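Alpha-glucosidase (Bacteroides thetaiotaomicron, PDB 5XFM) is a glycoside hydrolase of family 97 that acts as a bifunctional beta-L-arabinopyranosidase and alpha-galactosidase. Local coordinates at residues A[271-276]-A[557-562]; A[518-523]-A[568-573]; A[549-554]-A[572-577]. The protein carries 1 engineered substitution. One frame throughout, in Å; residues are numbered along the deposited sequence.

How the contacts relate
All three contacts seat the C-terminal antiparallel sheet against the rest of the enzyme, and each shows how one sheet can meet different neighbours by different chemistry. Contact 2 is fully buried, joining strand 567-574 to the end of helix 512-521 through leucine and valine packing and an arginine that binds backbone carbonyls. Contact 3 shares Arg572 and the same strand but is partly buried, like contact 1; there a tryptophan lies against that arginine and a glutamine makes weaker polar contacts. Contact 1 uses the neighbouring outermost strand 556-563 and reaches the N-terminal region instead, by one carboxylate bond and one valine-phenylalanine pair.

Contact 1 of 3, residues A[271-276]-A[557-562]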
loop_
_atom_site.group_PDB
_atom_site.type_symbol
_atom_site.label_atom_id
_atom_site.label_comp_id
_atom_site.label_asym_id
_atom_site.label_seq_id
_atom_site.Cartn_x
_atom_site.Cartn_y
_atom_site.Cartn_z
ATOM N N PRO A 271 1.356 -13.636 9.790
ATOM C CA PRO A 271 0.038 -13.032 9.544
ATOM C C PRO A 271 0.117 -11.564 9.111
ATOM O O PRO A 271 -0.768 -11.082 8.406
ATOM C CB PRO A 271 -0.659 -13.161 10.898
ATOM C CG PRO A 271 0.468 -13.203 11.893
ATOM C CD PRO A 271 1.529 -14.002 11.209
ATOM N N ILE A 272 1.163 -10.868 9.541
ATOM C CA ILE A 272 1.420 -9.494 9.110
ATOM C C ILE A 272 1.614 -9.414 7.602
ATOM O O ILE A 272 0.993 -8.597 6.918
ATOM C CB ILE A 272 2.666 -8.924 9.798
ATOM C CG1 ILE A 272 2.513 -9.003 11.319
ATOM C CG2 ILE A 272 2.905 -7.493 9.367
ATOM C CD1 ILE A 272 1.481 -8.050 11.867
ATOM N N VAL A 273 2.466 -10.288 7.085
ATOM C CA VAL A 273 2.782 -10.283 5.667
ATOM C C VAL A 273 1.638 -10.827 4.815
ATOM O O VAL A 273 1.379 -10.307 3.723
ATOM C CB VAL A 273 4.073 -11.096 5.409
ATOM C CG1 VAL A 273 4.287 -11.358 3.932
ATOM C CG2 VAL A 273 5.272 -10.376 6.030
ATOM N N GLU A 274 0.909 -11.809 5.346
ATOM C CA GLU A 274 -0.103 -12.517 4.564
ATOM C C GLU A 274 -1.535 -12.026 4.768
ATOM O O GLU A 274 -2.470 -12.614 4.219
ATOM C CB GLU A 274 -0.050 -14.015 4.879
ATOM C CG GLU A 274 1.188 -14.718 4.353
ATOM C CD GLU A 274 1.224 -16.192 4.719
ATOM O OE1 GLU A 274 0.180 -16.736 5.142
ATOM O OE2 GLU A 274 2.297 -16.814 4.563
ATOM N N THR A 275 -1.706 -10.965 5.552
ATOM C CA THR A 275 -3.039 -10.451 5.871
ATOM C C THR A 275 -3.812 -9.983 4.636
ATOM O O THR A 275 -3.238 -9.424 3.692
ATOM C CB THR A 275 -2.970 -9.277 6.875
ATOM O OG1 THR A 275 -4.298 -8.900 7.261
ATOM C CG2 THR A 275 -2.262 -8.066 6.266
ATOM N N THR A 276 -5.120 -10.231 4.649
ATOM C CA THR A 276 -6.005 -9.748 3.597
ATOM C C THR A 276 -7.112 -8.852 4.144
ATOM O O THR A 276 -8.061 -8.526 3.435
ATOM C CB THR A 276 -6.633 -10.911 2.802
ATOM O OG1 THR A 276 -7.284 -11.817 3.700
ATOM C CG2 THR A 276 -5.562 -11.664 2.027
ATOM N N THR A 557 0.726 -15.887 -1.829
ATOM C CA THR A 557 1.949 -15.352 -1.250
ATOM C C THR A 557 2.217 -16.027 0.087
ATOM O O THR A 557 1.341 -16.080 0.950
ATOM C CB THR A 557 1.866 -13.825 -1.050
ATOM O OG1 THR A 557 1.781 -13.178 -2.326
ATOM C CG2 THR A 557 3.093 -13.306 -0.304
ATOM N N ARG A 558 3.428 -16.536 0.267
ATOM C CA ARG A 558 3.774 -17.190 1.519
ATOM C C ARG A 558 5.029 -16.560 2.120
ATOM O O ARG A 558 6.065 -16.434 1.454
ATOM C CB ARG A 558 3.947 -18.697 1.306
ATOM C CG ARG A 558 2.658 -19.380 0.837
ATOM C CD ARG A 558 2.300 -20.633 1.633
ATOM N NE ARG A 558 3.097 -21.804 1.278
ATOM C CZ ARG A 558 2.707 -22.746 0.422
ATOM N NH1 ARG A 558 1.532 -22.653 -0.188
ATOM N NH2 ARG A 558 3.494 -23.782 0.168
ATOM N N PHE A 559 4.917 -16.146 3.380
ATOM C CA PHE A 559 6.057 -15.630 4.126
ATOM C C PHE A 559 6.934 -16.786 4.577
ATOM O O PHE A 559 6.462 -17.728 5.211
ATOM C CB PHE A 559 5.588 -14.793 5.320
ATOM C CG PHE A 559 6.705 -14.305 6.203
ATOM C CD1 PHE A 559 7.595 -13.341 5.748
ATOM C CD2 PHE A 559 6.846 -14.783 7.500
ATOM C CE1 PHE A 559 8.623 -12.880 6.563
ATOM C CE2 PHE A 559 7.868 -14.326 8.325
ATOM C CZ PHE A 559 8.759 -13.373 7.854
ATOM N N VAL A 560 8.210 -16.713 4.224
ATOM C CA VAL A 560 9.156 -17.777 4.530
ATOM C C VAL A 560 10.015 -17.417 5.733
ATOM O O VAL A 560 10.113 -18.186 6.686
ATOM C CB VAL A 560 10.068 -18.067 3.323
ATOM C CG1 VAL A 560 10.970 -19.253 3.612
ATOM C CG2 VAL A 560 9.230 -18.318 2.077
ATOM N N ASP A 561 10.637 -16.242 5.689
ATOM C CA ASP A 561 11.459 -15.795 6.811
ATOM C C ASP A 561 11.729 -14.305 6.706
ATOM O O ASP A 561 11.453 -13.702 5.677
ATOM C CB ASP A 561 12.782 -16.567 6.863
ATOM C CG ASP A 561 13.498 -16.408 8.193
ATOM O OD1 ASP A 561 12.811 -16.183 9.214
ATOM O OD2 ASP A 561 14.744 -16.503 8.218
ATOM N N GLY A 562 12.255 -13.706 7.771
ATOM C CA GLY A 562 12.625 -12.306 7.719
ATOM C C GLY A 562 12.467 -11.515 9.003
ATOM O O GLY A 562 11.921 -11.990 10.001
#
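Between helix 270-274 and the outermost strand 556-563 lies a small helix-on-strand contact that ties the N-terminal region to the C-terminal sheet, carried by Val273 and Glu274 on one side and Thr557 to Phe559 on the other. It illustrates how a single carboxylate can serve an edge strand whose backbone N-H points away from its own sheet. The N-H of Phe559 is taken up by OE2 of Glu274, with 3.0 Å between Phe559 N and Glu274 OE2 and a nearly straight bond of 164° at the hydrogen. The oxygen uses its anti lone pair, the one turned away from OE1. Beyond CG the glutamate chain is extended (chi2 178°), which carries the carboxylate out from the helix to the strand. On the way its CG passes the backbone of Thr557, 3.7 Å from Thr557 O, and OE2 also lies 3.4 Å from Arg558 CA. The other oxygen, OE1, has a long and weak ion pair with Lys270.

Next to this polar link, Val273 meets Phe559 with the two side chains crossing at about a right angle. Its CG2 comes within 3.8 Å of Phe559 CD1, obliquely to the ring, while CG1 lies 3.9 Å from Phe559 CB. With CG anti to the backbone N (chi1 176°), Phe559 puts CD1 beside Val273 CG2, and one face of its ring is overlain by the backbone N of Asp561.

Around the contact, Val273 also touches Phe479, and Phe559 touches Leu269. Lys88 bonds to the carbonyls of Val273 and Thr275, and its own carbonyl accepts from Thr557. Strand 556-563 pairs with strand 567-574, with a classic beta bulge where Val560 and Asp561 both face Val569, while Ile272 packs on strand 206-212.

Contact 2 of 3, residues A[518-523]-A[568-573]; sequences TTVLLQ and VVLARR
Val568 opens the contact by touching Leu521, the last residue of helix 512-521, as strand 567-574 runs beneath the end of that helix. The two side chains reach toward each other tip to tip, with Val568 CG1 3.9 Å from Leu521 CD1.

Leu570 is the next to face the helix, and the side chains of Leu570 and Leu521 cross obliquely. The branch doing the touching is CD2 of Leu521, which comes 3.7 Å from Leu570 CG; CD1 of Leu570 meanwhile lies 4.0 Å from the carbonyl oxygen of Val520. Leu521 CD1 thus faces Val568, and CD2 lies mainly against Leu570, while Val583 of strand 577-584 adds to the same apolar layer.

Arg572, two residues on, changes the character of the contact. A bend at chi3 (148°) follows its extended start, and NH1 arrives at two successive carbonyls at the helix end. Arg572 NH1 donates to Val520 O at 2.7 Å, lying in that carbonyl's plane, and to Leu521 O at 2.9 Å, there from above the carbonyl plane. Both bonds are bent at the hydrogen, 131° and 137°, and both oxygens are tilted from the guanidinium plane. Over one face of the guanidinium, toward its rim, sits CB of Gln523, 3.5 Å from Arg572 NH2.

The chemistry is that of a helix C-terminus met by a cation: two carbonyls at the end of the helix, which probably lack helical partners, accept from a buried arginine, whose positive charge probably also suits the negative end of the helix dipole.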
loop_
_atom_site.group_PDB
_atom_site.type_symbol
_atom_site.label_atom_id
_atom_site.label_comp_id
_atom_site.label_asym_id
_atom_site.label_seq_id
_atom_site.Cartn_x
_atom_site.Cartn_y
_atom_site.Cartn_z
ATOM N N THR A 518 13.740 -7.950 -6.076
ATOM C CA THR A 518 12.832 -6.859 -5.750
ATOM C C THR A 518 11.577 -6.840 -6.649
ATOM O O THR A 518 10.531 -6.324 -6.256
ATOM C CB THR A 518 13.606 -5.511 -5.840
ATOM O OG1 THR A 518 14.224 -5.234 -4.577
ATOM C CG2 THR A 518 12.714 -4.343 -6.222
ATOM N N THR A 519 11.656 -7.446 -7.830
ATOM C CA THR A 519 10.473 -7.549 -8.688
ATOM C C THR A 519 9.452 -8.536 -8.118
ATOM O O THR A 519 8.260 -8.480 -8.435
ATOM C CB THR A 519 10.845 -7.959 -10.139
ATOM O OG1 THR A 519 11.342 -9.304 -10.166
ATOM C CG2 THR A 519 11.896 -7.004 -10.709
ATOM N N VAL A 520 9.924 -9.435 -7.265
ATOM C CA VAL A 520 9.046 -10.387 -6.614
ATOM C C VAL A 520 8.631 -9.879 -5.233
ATOM O O VAL A 520 7.491 -10.070 -4.802
ATOM C CB VAL A 520 9.723 -11.762 -6.502
ATOM C CG1 VAL A 520 8.824 -12.737 -5.772
ATOM C CG2 VAL A 520 10.051 -12.289 -7.890
ATOM N N LEU A 521 9.559 -9.228 -4.540
ATOM C CA LEU A 521 9.280 -8.700 -3.212
ATOM C C LEU A 521 8.207 -7.609 -3.210
ATOM O O LEU A 521 7.321 -7.617 -2.360
ATOM C CB LEU A 521 10.558 -8.151 -2.582
ATOM C CG LEU A 521 11.613 -9.208 -2.255
ATOM C CD1 LEU A 521 12.880 -8.562 -1.711
ATOM C CD2 LEU A 521 11.063 -10.237 -1.285
ATOM N N LEU A 522 8.287 -6.679 -4.159
ATOM C CA LEU A 522 7.386 -5.526 -4.177
ATOM C C LEU A 522 6.268 -5.691 -5.217
ATOM O O LEU A 522 6.533 -5.724 -6.421
ATOM C CB LEU A 522 8.185 -4.241 -4.452
ATOM C CG LEU A 522 9.463 -4.034 -3.626
ATOM C CD1 LEU A 522 10.094 -2.668 -3.885
ATOM C CD2 LEU A 522 9.198 -4.224 -2.137
ATOM N N GLN A 523 5.022 -5.737 -4.747
ATOM C CA GLN A 523 3.869 -6.068 -5.591
ATOM C C GLN A 523 3.086 -4.847 -6.097
ATOM O O GLN A 523 2.769 -3.923 -5.336
ATOM C CB GLN A 523 2.927 -7.008 -4.818
ATOM C CG GLN A 523 1.608 -7.329 -5.507
ATOM C CD GLN A 523 0.522 -6.327 -5.140
ATOM O OE1 GLN A 523 0.430 -5.891 -3.989
ATOM N NE2 GLN A 523 -0.296 -5.951 -6.117
ATOM N N VAL A 568 14.529 -10.079 4.246
ATOM C CA VAL A 568 13.197 -10.584 3.924
ATOM C C VAL A 568 13.248 -11.722 2.911
ATOM O O VAL A 568 13.996 -11.677 1.931
ATOM C CB VAL A 568 12.262 -9.450 3.403
ATOM C CG1 VAL A 568 12.792 -8.831 2.132
ATOM C CG2 VAL A 568 10.847 -9.975 3.194
ATOM N N VAL A 569 12.459 -12.753 3.195
ATOM C CA VAL A 569 12.355 -13.955 2.374
ATOM C C VAL A 569 10.898 -14.347 2.171
ATOM O O VAL A 569 10.227 -14.760 3.131
ATOM C CB VAL A 569 13.083 -15.163 3.018
ATOM C CG1 VAL A 569 13.182 -16.314 2.033
ATOM C CG2 VAL A 569 14.459 -14.766 3.534
ATOM N N LEU A 570 10.401 -14.205 0.943
ATOM C CA LEU A 570 9.020 -14.599 0.659
ATOM C C LEU A 570 8.870 -15.318 -0.680
ATOM O O LEU A 570 9.650 -15.102 -1.612
ATOM C CB LEU A 570 8.071 -13.397 0.727
ATOM C CG LEU A 570 8.172 -12.162 -0.158
ATOM C CD1 LEU A 570 7.499 -12.351 -1.521
ATOM C CD2 LEU A 570 7.541 -11.008 0.589
ATOM N N ALA A 571 7.862 -16.184 -0.752
ATOM C CA ALA A 571 7.537 -16.897 -1.977
ATOM C C ALA A 571 6.162 -16.503 -2.498
ATOM O O ALA A 571 5.195 -16.413 -1.736
ATOM C CB ALA A 571 7.606 -18.397 -1.753
ATOM N N ARG A 572 6.095 -16.269 -3.806
ATOM C CA ARG A 572 4.860 -15.916 -4.496
ATOM C C ARG A 572 4.614 -16.870 -5.659
ATOM O O ARG A 572 5.540 -17.229 -6.386
ATOM C CB ARG A 572 4.912 -14.469 -5.002
ATOM C CG ARG A 572 4.729 -13.420 -3.924
ATOM C CD ARG A 572 4.785 -12.001 -4.486
ATOM N NE ARG A 572 3.923 -11.105 -3.718
ATOM C CZ ARG A 572 4.352 -10.114 -2.945
ATOM N NH1 ARG A 572 5.646 -9.881 -2.811
ATOM N NH2 ARG A 572 3.479 -9.365 -2.287
ATOM N N ARG A 573 3.361 -17.277 -5.822
ATOM C CA ARG A 573 2.985 -18.226 -6.860
ATOM C C ARG A 573 2.190 -17.561 -7.973
ATOM O O ARG A 573 1.327 -16.721 -7.709
ATOM C CB ARG A 573 2.169 -19.382 -6.262
ATOM C CG ARG A 573 1.645 -20.382 -7.290
ATOM C CD ARG A 573 0.973 -21.578 -6.629
ATOM N NE ARG A 573 -0.231 -21.218 -5.885
ATOM C CZ ARG A 573 -1.440 -21.095 -6.428
ATOM N NH1 ARG A 573 -1.614 -21.321 -7.723
ATOM N NH2 ARG A 573 -2.481 -20.763 -5.674
#

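Contact 3 of 3, residues A[549-554]-A[572-577]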
loop_
_atom_site.group_PDB
_atom_site.type_symbol
_atom_site.label_atom_id
_atom_site.label_comp_id
_atom_site.label_asym_id
_atom_site.label_seq_id
_atom_site.Cartn_x
_atom_site.Cartn_y
_atom_site.Cartn_z
ATOM N N ARG A 549 10.584 -12.326 -18.414
ATOM C CA ARG A 549 9.579 -13.299 -17.970
ATOM C C ARG A 549 8.896 -12.932 -16.660
ATOM O O ARG A 549 8.060 -13.690 -16.167
ATOM C CB ARG A 549 10.205 -14.687 -17.814
ATOM C CG ARG A 549 10.943 -15.196 -19.039
ATOM C CD ARG A 549 11.302 -16.670 -18.902
ATOM N NE ARG A 549 12.697 -16.924 -19.258
ATOM C CZ ARG A 549 13.588 -17.498 -18.450
ATOM N NH1 ARG A 549 13.231 -17.897 -17.233
ATOM N NH2 ARG A 549 14.837 -17.680 -18.860
ATOM N N VAL A 550 9.243 -11.779 -16.095
ATOM C CA VAL A 550 8.707 -11.392 -14.790
ATOM C C VAL A 550 7.175 -11.234 -14.773
ATOM O O VAL A 550 6.583 -10.608 -15.656
ATOM C CB VAL A 550 9.386 -10.075 -14.286
ATOM C CG1 VAL A 550 8.979 -8.872 -15.123
ATOM C CG2 VAL A 550 9.094 -9.842 -12.811
ATOM N N PRO A 551 6.524 -11.837 -13.768
ATOM C CA PRO A 551 5.086 -11.636 -13.563
ATOM C C PRO A 551 4.824 -10.408 -12.699
ATOM O O PRO A 551 5.742 -9.936 -12.024
ATOM C CB PRO A 551 4.640 -12.922 -12.860
ATOM C CG PRO A 551 5.903 -13.578 -12.343
ATOM C CD PRO A 551 7.096 -12.796 -12.810
ATOM N N THR A 552 3.607 -9.873 -12.748
ATOM C CA THR A 552 3.245 -8.743 -11.895
ATOM C C THR A 552 1.988 -9.061 -11.074
ATOM O O THR A 552 1.562 -8.259 -10.251
ATOM C CB THR A 552 3.016 -7.439 -12.705
ATOM O OG1 THR A 552 1.813 -7.534 -13.475
ATOM C CG2 THR A 552 4.194 -7.154 -13.625
ATOM N N THR A 553 1.391 -10.225 -11.319
ATOM C CA THR A 553 0.171 -10.639 -10.618
ATOM C C THR A 553 0.375 -12.002 -9.964
ATOM O O THR A 553 1.186 -12.804 -10.427
ATOM C CB THR A 553 -1.034 -10.715 -11.569
ATOM O OG1 THR A 553 -0.759 -11.661 -12.608
ATOM C CG2 THR A 553 -1.311 -9.348 -12.189
ATOM N N TRP A 554 -0.374 -12.281 -8.901
ATOM C CA TRP A 554 -0.098 -13.475 -8.115
ATOM C C TRP A 554 -1.345 -14.231 -7.681
ATOM O O TRP A 554 -2.415 -13.652 -7.517
ATOM C CB TRP A 554 0.721 -13.091 -6.883
ATOM C CG TRP A 554 1.889 -12.211 -7.212
ATOM C CD1 TRP A 554 1.975 -10.862 -7.024
ATOM C CD2 TRP A 554 3.132 -12.613 -7.799
ATOM N NE1 TRP A 554 3.195 -10.401 -7.448
ATOM C CE2 TRP A 554 3.927 -11.455 -7.927
ATOM C CE3 TRP A 554 3.653 -13.840 -8.223
ATOM C CZ2 TRP A 554 5.214 -11.486 -8.466
ATOM C CZ3 TRP A 554 4.937 -13.870 -8.754
ATOM C CH2 TRP A 554 5.701 -12.698 -8.868
ATOM N N ARG A 572 6.095 -16.269 -3.806
ATOM C CA ARG A 572 4.860 -15.916 -4.496
ATOM C C ARG A 572 4.614 -16.870 -5.659
ATOM O O ARG A 572 5.540 -17.229 -6.386
ATOM C CB ARG A 572 4.912 -14.469 -5.002
ATOM C CG ARG A 572 4.729 -13.420 -3.924
ATOM C CD ARG A 572 4.785 -12.001 -4.486
ATOM N NE ARG A 572 3.923 -11.105 -3.718
ATOM C CZ ARG A 572 4.352 -10.114 -2.945
ATOM N NH1 ARG A 572 5.646 -9.881 -2.811
ATOM N NH2 ARG A 572 3.479 -9.365 -2.287
ATOM N N ARG A 573 3.361 -17.277 -5.822
ATOM C CA ARG A 573 2.985 -18.226 -6.860
ATOM C C ARG A 573 2.190 -17.561 -7.973
ATOM O O ARG A 573 1.327 -16.721 -7.709
ATOM C CB ARG A 573 2.169 -19.382 -6.262
ATOM C CG ARG A 573 1.645 -20.382 -7.290
ATOM C CD ARG A 573 0.973 -21.578 -6.629
ATOM N NE ARG A 573 -0.231 -21.218 -5.885
ATOM C CZ ARG A 573 -1.440 -21.095 -6.428
ATOM N NH1 ARG A 573 -1.614 -21.321 -7.723
ATOM N NH2 ARG A 573 -2.481 -20.763 -5.674
ATOM N N GLN A 574 2.522 -17.897 -9.219
ATOM C CA GLN A 574 1.654 -17.562 -10.343
ATOM C C GLN A 574 1.365 -18.825 -11.135
ATOM O O GLN A 574 2.284 -19.454 -11.677
ATOM C CB GLN A 574 2.256 -16.529 -11.284
ATOM C CG GLN A 574 1.338 -16.314 -12.490
ATOM C CD GLN A 574 1.899 -15.345 -13.496
ATOM O OE1 GLN A 574 2.847 -15.669 -14.208
ATOM N NE2 GLN A 574 1.338 -14.137 -13.546
ATOM N N GLY A 575 0.089 -19.192 -11.207
ATOM C CA GLY A 575 -0.290 -20.449 -11.810
ATOM C C GLY A 575 0.326 -21.582 -11.024
ATOM O O GLY A 575 0.067 -21.741 -9.834
ATOM N N ASP A 576 1.186 -22.347 -11.680
ATOM C CA ASP A 576 1.836 -23.468 -11.027
ATOM C C ASP A 576 3.302 -23.151 -10.735
ATOM O O ASP A 576 4.029 -23.986 -10.195
ATOM C CB ASP A 576 1.725 -24.707 -11.917
ATOM C CG ASP A 576 0.433 -25.468 -11.699
ATOM O OD1 ASP A 576 -0.078 -25.469 -10.562
ATOM O OD2 ASP A 576 -0.089 -26.040 -12.680
ATOM N N THR A 577 3.724 -21.931 -11.067
ATOM C CA THR A 577 5.126 -21.538 -10.901
ATOM C C THR A 577 5.396 -20.793 -9.597
ATOM O O THR A 577 4.769 -19.764 -9.317
ATOM C CB THR A 577 5.599 -20.644 -12.061
ATOM O OG1 THR A 577 5.126 -21.173 -13.302
ATOM C CG2 THR A 577 7.117 -20.572 -12.083
#
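The loop between helix 541-549 and strand 556-563 lies against the end of strand 567-574 and the type II' beta turn, Gln574 to Thr577, that joins this strand to the antiparallel strand 577-584 in a beta hairpin; Trp554 is the loop's main point of contact. Its indole takes the aliphatic part of Arg572 on one face: CD of the arginine is 3.6 Å from the centroid of the five-membered ring and 11° off its normal, a CH-pi contact, while Arg572 CB sits 3.5 Å from Trp554 CE3. The guanidinium continues over the same ring as a cation-pi partner, its plane turned 35° from the indole. The opposite face is covered toward its rim by the carbonyl carbon of Thr552, and Arg573 O lies in the ring plane at the edge, 3.7 Å from Trp554 CE3.

Farther along, Gln574 stretches toward the loop with CG anti to the backbone N (chi1 176°). Gln574 OE1 rests 3.5 Å from Pro551 CB, and Gln574 NE2 gives a weak, bent hydrogen bond to Thr553 OG1 at 3.4 Å.

Arg573, just before the turn, bonds through NH1 to Gly575 O, which lies in the guanidinium plane. It also forms a salt bridge with Glu556, and Asp555 accepts from the N-H of Gly575. The guanidinium of Arg572 passes on to the end of helix 512-521, while Pro551 touches Tyr579 in strand 577-584.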